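Local coordinates for hypothetical protein APE2540 (Aeropyrum pernix, PDB 1WDV) that probably hydrolyses mischarged alanyl-tRNA(Pro), acting as a free-standing editing enzyme of the aminoacyl-tRNA deacylase family, at residues A[47-52]-A[77-82]; A[55-61]-A[106-112]; A[70-74]-A[146-150]. All coordinates share one frame; numbering follows the deposited sequence.

Contact 1: residues A[47-52]-A[77-82]; sequences IVLDNA and KPVRLA
Antiparallel pairing of edge strand 79-81 with strand 43-50 brings Leu49 and Arg80 together as a hydrogen-bonded pair: Leu49 N reaches Arg80 O at 2.8 Å, and Arg80 N returns to Leu49 O at 2.9 Å, less straight at its hydrogen (147°). Beyond the strand end, Ala82 N donates to Ile47 O, and a water bridges that oxygen to Ala82 O. Val48-Leu81 and Asp50-Val79 are the non-hydrogen-bonded pairs. Leu49 CD1 lies over one face of the Arg80 guanidinium, 3.7 Å from Arg80 NH1, while Leu49 CG rests on Ala82 CB. The same NH1 binds Leu81 O and forms a salt bridge with Glu86 of helix 84-91, which is likely to restrain its rotation. This is the border of the five-stranded mixed sheet of the editing domain; on the other face Val48 CG1 packs against Val79 CB at 3.8 Å, near Met71 of helix 68-75. At the strand end Asp50, with chi1 at 64°, turns OD1 back to accept from Ala52 N in an Asx turn. Asp50 OD2, 4.5 Å from Lys77 NZ, takes a water that accepts only weakly from that amine. The Asn51 amide lies against the Pro78 ring, ND2 3.5 Å from Pro78 CG.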
loop_
_atom_site.group_PDB
_atom_site.type_symbol
_atom_site.label_atom_id
_atom_site.label_comp_id
_atom_site.label_asym_id
_atom_site.label_seq_id
_atom_site.Cartn_x
_atom_site.Cartn_y
_atom_site.Cartn_z
ATOM N N ILE A 47 -0.250 -7.183 -2.180
ATOM C CA ILE A 47 -1.194 -7.672 -3.186
ATOM C C ILE A 47 -1.737 -9.029 -2.741
ATOM O O ILE A 47 -0.977 -9.962 -2.397
ATOM C CB ILE A 47 -0.515 -7.782 -4.566
ATOM C CG1 ILE A 47 0.053 -6.417 -4.974
ATOM C CG2 ILE A 47 -1.502 -8.284 -5.611
ATOM C CD1 ILE A 47 -0.997 -5.274 -5.091
ATOM N N VAL A 48 -3.067 -9.145 -2.749
ATOM C CA VAL A 48 -3.737 -10.370 -2.325
ATOM C C VAL A 48 -4.590 -10.880 -3.487
ATOM O O VAL A 48 -5.214 -10.086 -4.201
ATOM C CB VAL A 48 -4.616 -10.065 -1.090
ATOM C CG1 VAL A 48 -5.436 -11.283 -0.667
ATOM C CG2 VAL A 48 -3.693 -9.642 0.069
ATOM N N LEU A 49 -4.611 -12.204 -3.663
ATOM C CA LEU A 49 -5.356 -12.805 -4.765
ATOM C C LEU A 49 -6.441 -13.740 -4.286
ATOM O O LEU A 49 -6.201 -14.526 -3.375
ATOM C CB LEU A 49 -4.403 -13.628 -5.625
ATOM C CG LEU A 49 -3.123 -12.913 -6.068
ATOM C CD1 LEU A 49 -2.244 -13.917 -6.822
ATOM C CD2 LEU A 49 -3.468 -11.731 -6.957
ATOM N N ASP A 50 -7.632 -13.688 -4.880
ATOM C CA ASP A 50 -8.625 -14.668 -4.492
ATOM C C ASP A 50 -8.569 -15.791 -5.537
ATOM O O ASP A 50 -7.778 -15.730 -6.484
ATOM C CB ASP A 50 -10.047 -14.064 -4.330
ATOM C CG ASP A 50 -10.648 -13.510 -5.623
ATOM O OD1 ASP A 50 -10.410 -14.066 -6.710
ATOM O OD2 ASP A 50 -11.411 -12.498 -5.529
ATOM N N ASN A 51 -9.360 -16.843 -5.367
ATOM C CA ASN A 51 -9.296 -17.934 -6.330
ATOM C C ASN A 51 -10.170 -17.800 -7.581
ATOM O O ASN A 51 -10.411 -18.793 -8.281
ATOM C CB ASN A 51 -9.589 -19.255 -5.618
ATOM C CG ASN A 51 -11.031 -19.358 -5.147
ATOM O OD1 ASN A 51 -11.786 -18.384 -5.159
ATOM N ND2 ASN A 51 -11.415 -20.556 -4.726
ATOM N N ALA A 52 -10.630 -16.589 -7.880
ATOM C CA ALA A 52 -11.457 -16.356 -9.050
ATOM C C ALA A 52 -11.005 -15.150 -9.862
ATOM O O ALA A 52 -11.827 -14.438 -10.428
ATOM C CB ALA A 52 -12.932 -16.190 -8.635
ATOM N N LYS A 77 -14.212 -15.200 -0.576
ATOM C CA LYS A 77 -13.614 -16.297 -1.337
ATOM C C LYS A 77 -12.243 -16.607 -0.754
ATOM O O LYS A 77 -11.656 -15.769 -0.091
ATOM C CB LYS A 77 -13.388 -15.866 -2.801
ATOM C CG LYS A 77 -14.642 -15.672 -3.613
ATOM C CD LYS A 77 -14.307 -15.123 -4.976
ATOM C CE LYS A 77 -15.587 -14.957 -5.797
ATOM N NZ LYS A 77 -15.357 -14.039 -6.937
ATOM N N PRO A 78 -11.716 -17.816 -1.012
ATOM C CA PRO A 78 -10.398 -18.190 -0.503
ATOM C C PRO A 78 -9.370 -17.193 -1.060
ATOM O O PRO A 78 -9.450 -16.816 -2.234
ATOM C CB PRO A 78 -10.183 -19.590 -1.080
ATOM C CG PRO A 78 -11.603 -20.128 -1.207
ATOM C CD PRO A 78 -12.336 -18.926 -1.757
ATOM N N VAL A 79 -8.405 -16.784 -0.242
ATOM C CA VAL A 79 -7.380 -15.841 -0.720
ATOM C C VAL A 79 -5.974 -16.245 -0.321
ATOM O O VAL A 79 -5.770 -17.123 0.527
ATOM C CB VAL A 79 -7.586 -14.403 -0.160
ATOM C CG1 VAL A 79 -8.902 -13.839 -0.666
ATOM C CG2 VAL A 79 -7.550 -14.408 1.362
ATOM N N ARG A 80 -4.997 -15.592 -0.938
ATOM C CA ARG A 80 -3.601 -15.841 -0.596
ATOM C C ARG A 80 -2.820 -14.612 -0.983
ATOM O O ARG A 80 -3.316 -13.754 -1.699
ATOM C CB ARG A 80 -3.028 -17.057 -1.347
ATOM C CG ARG A 80 -2.825 -16.861 -2.865
ATOM C CD ARG A 80 -2.032 -18.045 -3.415
ATOM N NE ARG A 80 -1.964 -18.076 -4.881
ATOM C CZ ARG A 80 -1.130 -17.364 -5.636
ATOM N NH1 ARG A 80 -0.266 -16.535 -5.076
ATOM N NH2 ARG A 80 -1.141 -17.501 -6.971
ATOM N N LEU A 81 -1.581 -14.531 -0.499
ATOM C CA LEU A 81 -0.707 -13.426 -0.865
ATOM C C LEU A 81 -0.176 -13.719 -2.247
ATOM O O LEU A 81 0.117 -14.880 -2.557
ATOM C CB LEU A 81 0.511 -13.360 0.056
ATOM C CG LEU A 81 0.213 -12.878 1.457
ATOM C CD1 LEU A 81 1.404 -13.222 2.363
ATOM C CD2 LEU A 81 -0.066 -11.369 1.412
ATOM N N ALA A 82 -0.104 -12.688 -3.077
ATOM C CA ALA A 82 0.514 -12.813 -4.403
ATOM C C ALA A 82 1.996 -13.007 -4.115
ATOM O O ALA A 82 2.549 -12.404 -3.175
ATOM C CB ALA A 82 0.348 -11.522 -5.191
HETATM O O HOH W 1 1.842 -9.991 -1.790
HETATM O O HOH W 2 -6.693 -17.793 -3.380
HETATM O O HOH W 3 -13.132 -11.542 -7.537
#

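Contact 2: residues A[55-61]-A[106-112]; sequences VYAVVIP and NIVLVVD
Five backbone hydrogen bonds join Val55-Val59 to Val108-Asp112 as parallel neighbours. Val55 O takes Val108 N at 2.9 Å, Ala57 gives its N to Val108 O and its O to Val110 N, and Val59 does the same with Val110 O and Asp112 N. The bond from Ala57 N is the shortest, at 2.8 Å, although the donor stands 35° from the plane of the Val108 carbonyl. A water accepts from Val55 N and donates to Asn106 O, adding a water-mediated link at the Val55 end.

On one face Tyr56 and Val108 lie side by side, pointing the same way, with Tyr56 CD2 3.7 Å from Val108 CB; the Tyr56 hydroxyl is hydrogen-bonded to Asp50 OD2, and Met71 of helix 68-75 touches the ring. Ile107 divides its branches: CG1, beside the backbone N (chi1 -58°), meets Val55 CG1 at 3.7 Å, while CG2 lies anti to that N and presses on Ala57 CB at 3.7 Å. Replacing Ile107 by alanine would probably open a gap beside Val55 CG1 and take from Ala57 CB one of its apolar neighbours. Farther along, Leu109 CD1 bridges Ala57 CB and Val59 CG2, beneath helix 136-143.

Mostly valines, with Ala57, Tyr56 and Leu109, line the two faces of this pair, consistent with a buried, largely apolar sheet centre in which Val150 N, Ile114 N and Ser151 OG satisfy the Asp112 carboxylate.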
loop_
_atom_site.group_PDB
_atom_site.type_symbol
_atom_site.label_atom_id
_atom_site.label_comp_id
_atom_site.label_asym_id
_atom_site.label_seq_id
_atom_site.Cartn_x
_atom_site.Cartn_y
_atom_site.Cartn_z
ATOM N N VAL A 55 -8.100 -9.352 -7.561
ATOM C CA VAL A 55 -6.829 -8.853 -7.072
ATOM C C VAL A 55 -7.096 -7.674 -6.166
ATOM O O VAL A 55 -7.839 -6.756 -6.526
ATOM C CB VAL A 55 -5.916 -8.408 -8.222
ATOM C CG1 VAL A 55 -4.552 -7.974 -7.661
ATOM C CG2 VAL A 55 -5.754 -9.584 -9.234
ATOM N N TYR A 56 -6.463 -7.694 -5.000
ATOM C CA TYR A 56 -6.613 -6.629 -4.027
ATOM C C TYR A 56 -5.258 -6.035 -3.631
ATOM O O TYR A 56 -4.237 -6.726 -3.684
ATOM C CB TYR A 56 -7.262 -7.173 -2.757
ATOM C CG TYR A 56 -8.556 -7.907 -2.964
ATOM C CD1 TYR A 56 -8.552 -9.234 -3.396
ATOM C CD2 TYR A 56 -9.779 -7.282 -2.727
ATOM C CE1 TYR A 56 -9.735 -9.937 -3.590
ATOM C CE2 TYR A 56 -10.992 -7.992 -2.928
ATOM C CZ TYR A 56 -10.937 -9.317 -3.358
ATOM O OH TYR A 56 -12.090 -10.039 -3.587
ATOM N N ALA A 57 -5.255 -4.754 -3.277
ATOM C CA ALA A 57 -4.051 -4.063 -2.782
ATOM C C ALA A 57 -4.511 -3.701 -1.366
ATOM O O ALA A 57 -5.477 -2.977 -1.190
ATOM C CB ALA A 57 -3.766 -2.805 -3.595
ATOM N N VAL A 58 -3.799 -4.220 -0.371
ATOM C CA VAL A 58 -4.184 -4.052 1.024
ATOM C C VAL A 58 -3.092 -3.277 1.760
ATOM O O VAL A 58 -1.968 -3.751 1.892
ATOM C CB VAL A 58 -4.380 -5.467 1.661
ATOM C CG1 VAL A 58 -4.974 -5.334 3.086
ATOM C CG2 VAL A 58 -5.316 -6.306 0.751
ATOM N N VAL A 59 -3.447 -2.091 2.250
ATOM C CA VAL A 59 -2.504 -1.228 2.935
ATOM C C VAL A 59 -2.574 -1.418 4.435
ATOM O O VAL A 59 -3.622 -1.177 5.054
ATOM C CB VAL A 59 -2.784 0.263 2.608
ATOM C CG1 VAL A 59 -1.745 1.127 3.240
ATOM C CG2 VAL A 59 -2.775 0.461 1.075
ATOM N N ILE A 60 -1.453 -1.863 5.014
ATOM C CA ILE A 60 -1.384 -2.116 6.451
ATOM C C ILE A 60 -0.149 -1.482 7.085
ATOM O O ILE A 60 0.801 -1.102 6.386
ATOM C CB ILE A 60 -1.376 -3.648 6.780
ATOM C CG1 ILE A 60 -0.068 -4.291 6.320
ATOM C CG2 ILE A 60 -2.572 -4.357 6.072
ATOM C CD1 ILE A 60 0.108 -5.758 6.836
ATOM N N PRO A 61 -0.168 -1.307 8.416
ATOM C CA PRO A 61 0.958 -0.724 9.167
ATOM C C PRO A 61 2.193 -1.596 8.988
ATOM O O PRO A 61 2.093 -2.813 8.889
ATOM C CB PRO A 61 0.482 -0.747 10.615
ATOM C CG PRO A 61 -0.999 -0.780 10.499
ATOM C CD PRO A 61 -1.276 -1.655 9.319
ATOM N N ASN A 106 -8.385 -2.906 -12.121
ATOM C CA ASN A 106 -9.082 -4.087 -11.638
ATOM C C ASN A 106 -8.745 -4.354 -10.180
ATOM O O ASN A 106 -9.472 -5.068 -9.492
ATOM C CB ASN A 106 -8.704 -5.319 -12.456
ATOM C CG ASN A 106 -7.216 -5.645 -12.366
ATOM O OD1 ASN A 106 -6.382 -4.792 -12.653
ATOM N ND2 ASN A 106 -6.880 -6.878 -11.958
ATOM N N ILE A 107 -7.638 -3.780 -9.711
ATOM C CA ILE A 107 -7.219 -4.032 -8.338
ATOM C C ILE A 107 -8.046 -3.240 -7.340
ATOM O O ILE A 107 -8.186 -2.028 -7.443
ATOM C CB ILE A 107 -5.713 -3.747 -8.195
ATOM C CG1 ILE A 107 -4.956 -4.634 -9.199
ATOM C CG2 ILE A 107 -5.277 -3.995 -6.720
ATOM C CD1 ILE A 107 -3.438 -4.585 -9.081
ATOM N N VAL A 108 -8.603 -3.963 -6.377
ATOM C CA VAL A 108 -9.453 -3.384 -5.355
ATOM C C VAL A 108 -8.625 -2.960 -4.157
ATOM O O VAL A 108 -7.908 -3.788 -3.574
ATOM C CB VAL A 108 -10.476 -4.420 -4.925
ATOM C CG1 VAL A 108 -11.310 -3.887 -3.769
ATOM C CG2 VAL A 108 -11.335 -4.800 -6.138
ATOM N N LEU A 109 -8.756 -1.693 -3.760
ATOM C CA LEU A 109 -7.981 -1.186 -2.626
ATOM C C LEU A 109 -8.683 -1.360 -1.274
ATOM O O LEU A 109 -9.881 -1.072 -1.145
ATOM C CB LEU A 109 -7.676 0.302 -2.855
ATOM C CG LEU A 109 -6.852 1.051 -1.801
ATOM C CD1 LEU A 109 -5.446 0.464 -1.799
ATOM C CD2 LEU A 109 -6.805 2.541 -2.123
ATOM N N VAL A 110 -7.935 -1.843 -0.289
ATOM C CA VAL A 110 -8.442 -2.062 1.083
ATOM C C VAL A 110 -7.450 -1.375 2.025
ATOM O O VAL A 110 -6.248 -1.563 1.898
ATOM C CB VAL A 110 -8.494 -3.585 1.428
ATOM C CG1 VAL A 110 -8.983 -3.798 2.861
ATOM C CG2 VAL A 110 -9.397 -4.332 0.436
ATOM N N VAL A 111 -7.949 -0.595 2.983
ATOM C CA VAL A 111 -7.067 0.125 3.916
ATOM C C VAL A 111 -7.372 -0.305 5.342
ATOM O O VAL A 111 -8.535 -0.316 5.753
ATOM C CB VAL A 111 -7.267 1.661 3.778
ATOM C CG1 VAL A 111 -6.405 2.411 4.789
ATOM C CG2 VAL A 111 -6.828 2.097 2.377
ATOM N N ASP A 112 -6.347 -0.708 6.091
ATOM C CA ASP A 112 -6.598 -1.103 7.472
ATOM C C ASP A 112 -7.017 0.101 8.308
ATOM O O ASP A 112 -6.347 1.131 8.300
ATOM C CB ASP A 112 -5.395 -1.755 8.116
ATOM C CG ASP A 112 -5.773 -2.428 9.423
ATOM O OD1 ASP A 112 -6.006 -1.729 10.437
ATOM O OD2 ASP A 112 -5.900 -3.654 9.438
HETATM O O HOH W 4 -10.150 -7.741 -8.710
#

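Contact 3: residues A[70-74]-A[146-150]; sequences SMKEL and VVADV
Apolar side chains of helix 68-75 meet strand 146-148 and Val150 beyond it, chiefly through Leu74 and the selenomethionine at Met71. Leu74 sends its two methyl groups to different partners, a chi1 of -173° carrying both of them across to the strand: CD2 meets Ala148 CB at 3.9 Å, and CD1 meets Val146 CG1 at 4.1 Å, the Leu74 and Val146 side chains sliding past each other in opposite directions. One turn earlier, Met71 SE lies 3.8 Å from Val150 CG1, their side chains crossing at a slant. The Met71 chain is bent at both chi2 (-52°) and chi3 (-67°); the bends bring SE to Val150 and lay the chain over the sheet, where it also touches Val58. Val150 CG1 is 4.5 Å from Leu74 CD2 as well, so this methyl faces both helix residues.

Polar contact is confined to the Ser70 end. Ser70 CB approaches Asp149 O to 3.3 Å, and one water spans the two residues, 2.8 Å from Ser70 OG and donating to Asp149 O. The Asp149 carboxylate turns elsewhere, to a salt bridge with Arg113. Within the helix, the bond from Leu74 N to Ser70 O belongs to the regular backbone bonding.

Helix-on-sheet packing in an alpha/beta domain is the arrangement here: helix 68-75 covers one face of the five-stranded mixed sheet, reaching border strand 146-148 through Leu74, and Val150 just after it through Met71, with Val110 of the adjacent strand also beneath Leu74.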
loop_
_atom_site.group_PDB
_atom_site.type_symbol
_atom_site.label_atom_id
_atom_site.label_comp_id
_atom_site.label_asym_id
_atom_site.label_seq_id
_atom_site.Cartn_x
_atom_site.Cartn_y
_atom_site.Cartn_z
ATOM N N SER A 70 -9.074 -12.651 7.718
ATOM C CA SER A 70 -9.865 -11.441 7.565
ATOM C C SER A 70 -10.096 -11.080 6.101
ATOM O O SER A 70 -11.181 -10.626 5.748
ATOM C CB SER A 70 -9.212 -10.271 8.319
ATOM O OG SER A 70 -9.211 -10.547 9.709
HETATM N N MSE A 71 -9.093 -11.282 5.245
HETATM C CA MSE A 71 -9.245 -10.986 3.829
HETATM C C MSE A 71 -10.161 -12.006 3.155
HETATM O O MSE A 71 -10.860 -11.674 2.202
HETATM C CB MSE A 71 -7.877 -10.960 3.119
HETATM C CG MSE A 71 -7.166 -9.628 3.152
HETATM SE SE MSE A 71 -8.227 -8.180 2.543
HETATM C CE MSE A 71 -8.408 -8.663 0.673
ATOM N N LYS A 72 -10.152 -13.251 3.654
ATOM C CA LYS A 72 -11.007 -14.297 3.111
ATOM C C LYS A 72 -12.457 -13.913 3.375
ATOM O O LYS A 72 -13.327 -14.102 2.514
ATOM C CB LYS A 72 -10.686 -15.647 3.758
ATOM C CG LYS A 72 -11.633 -16.786 3.353
ATOM C CD LYS A 72 -11.165 -18.091 4.004
ATOM C CE LYS A 72 -12.236 -19.196 3.989
ATOM N NZ LYS A 72 -12.381 -19.882 2.669
ATOM N N GLU A 73 -12.712 -13.371 4.565
ATOM C CA GLU A 73 -14.058 -12.930 4.932
ATOM C C GLU A 73 -14.457 -11.716 4.091
ATOM O O GLU A 73 -15.573 -11.638 3.568
ATOM C CB GLU A 73 -14.117 -12.580 6.422
ATOM C CG GLU A 73 -13.966 -13.795 7.333
ATOM C CD GLU A 73 -13.768 -13.425 8.799
ATOM O OE1 GLU A 73 -14.459 -12.497 9.282
ATOM O OE2 GLU A 73 -12.931 -14.074 9.474
ATOM N N LEU A 74 -13.542 -10.766 3.939
ATOM C CA LEU A 74 -13.852 -9.573 3.149
ATOM C C LEU A 74 -14.107 -9.942 1.688
ATOM O O LEU A 74 -15.086 -9.491 1.072
ATOM C CB LEU A 74 -12.688 -8.567 3.242
ATOM C CG LEU A 74 -12.898 -7.178 2.616
ATOM C CD1 LEU A 74 -14.203 -6.574 3.130
ATOM C CD2 LEU A 74 -11.729 -6.271 2.990
ATOM N N VAL A 146 -12.169 0.312 0.643
ATOM C CA VAL A 146 -12.832 -0.386 1.718
ATOM C C VAL A 146 -11.963 -0.310 2.984
ATOM O O VAL A 146 -10.798 -0.668 2.942
ATOM C CB VAL A 146 -12.976 -1.878 1.372
ATOM C CG1 VAL A 146 -13.715 -2.580 2.475
ATOM C CG2 VAL A 146 -13.670 -2.045 0.023
ATOM N N VAL A 147 -12.517 0.159 4.094
ATOM C CA VAL A 147 -11.763 0.208 5.353
ATOM C C VAL A 147 -12.105 -1.073 6.122
ATOM O O VAL A 147 -13.281 -1.371 6.306
ATOM C CB VAL A 147 -12.176 1.456 6.174
ATOM C CG1 VAL A 147 -11.501 1.449 7.513
ATOM C CG2 VAL A 147 -11.777 2.754 5.383
ATOM N N ALA A 148 -11.088 -1.815 6.582
ATOM C CA ALA A 148 -11.327 -3.073 7.268
ATOM C C ALA A 148 -10.260 -3.360 8.305
ATOM O O ALA A 148 -9.295 -2.619 8.420
ATOM C CB ALA A 148 -11.363 -4.209 6.228
ATOM N N ASP A 149 -10.446 -4.425 9.076
ATOM C CA ASP A 149 -9.467 -4.831 10.070
ATOM C C ASP A 149 -8.814 -6.035 9.420
ATOM O O ASP A 149 -9.338 -7.153 9.493
ATOM C CB ASP A 149 -10.170 -5.217 11.379
ATOM C CG ASP A 149 -10.911 -4.043 11.971
ATOM O OD1 ASP A 149 -10.241 -3.075 12.345
ATOM O OD2 ASP A 149 -12.159 -4.075 12.035
ATOM N N VAL A 150 -7.658 -5.803 8.809
ATOM C CA VAL A 150 -6.987 -6.867 8.066
ATOM C C VAL A 150 -5.546 -7.124 8.451
ATOM O O VAL A 150 -4.799 -7.738 7.690
ATOM C CB VAL A 150 -7.071 -6.561 6.557
ATOM C CG1 VAL A 150 -8.514 -6.728 6.080
ATOM C CG2 VAL A 150 -6.587 -5.133 6.290
HETATM O O HOH W 5 -8.516 -8.675 11.667
#

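How the contacts relate
From the N terminus, strand 43-50 turns directly into strand 55-61, and the chain then passes through helix 68-75 to edge strand 79-81, where contact 1 closes a loop of 24 residues back to 47-52. Contact 2 closes a longer one, of 44 residues, when strand 108-112 pairs with 55-61. Contact 3 spans 71 residues, joining helix 68-75 to the last strand. Every pair of these loops crosses, none lying wholly within another. Contacts 1 and 2 meet at the 43-50/55-61 strand pair, contacts 2 and 3 at strands 108-112 and 146-148, and together they run from one border of the sheet to the other, with the helix across one face.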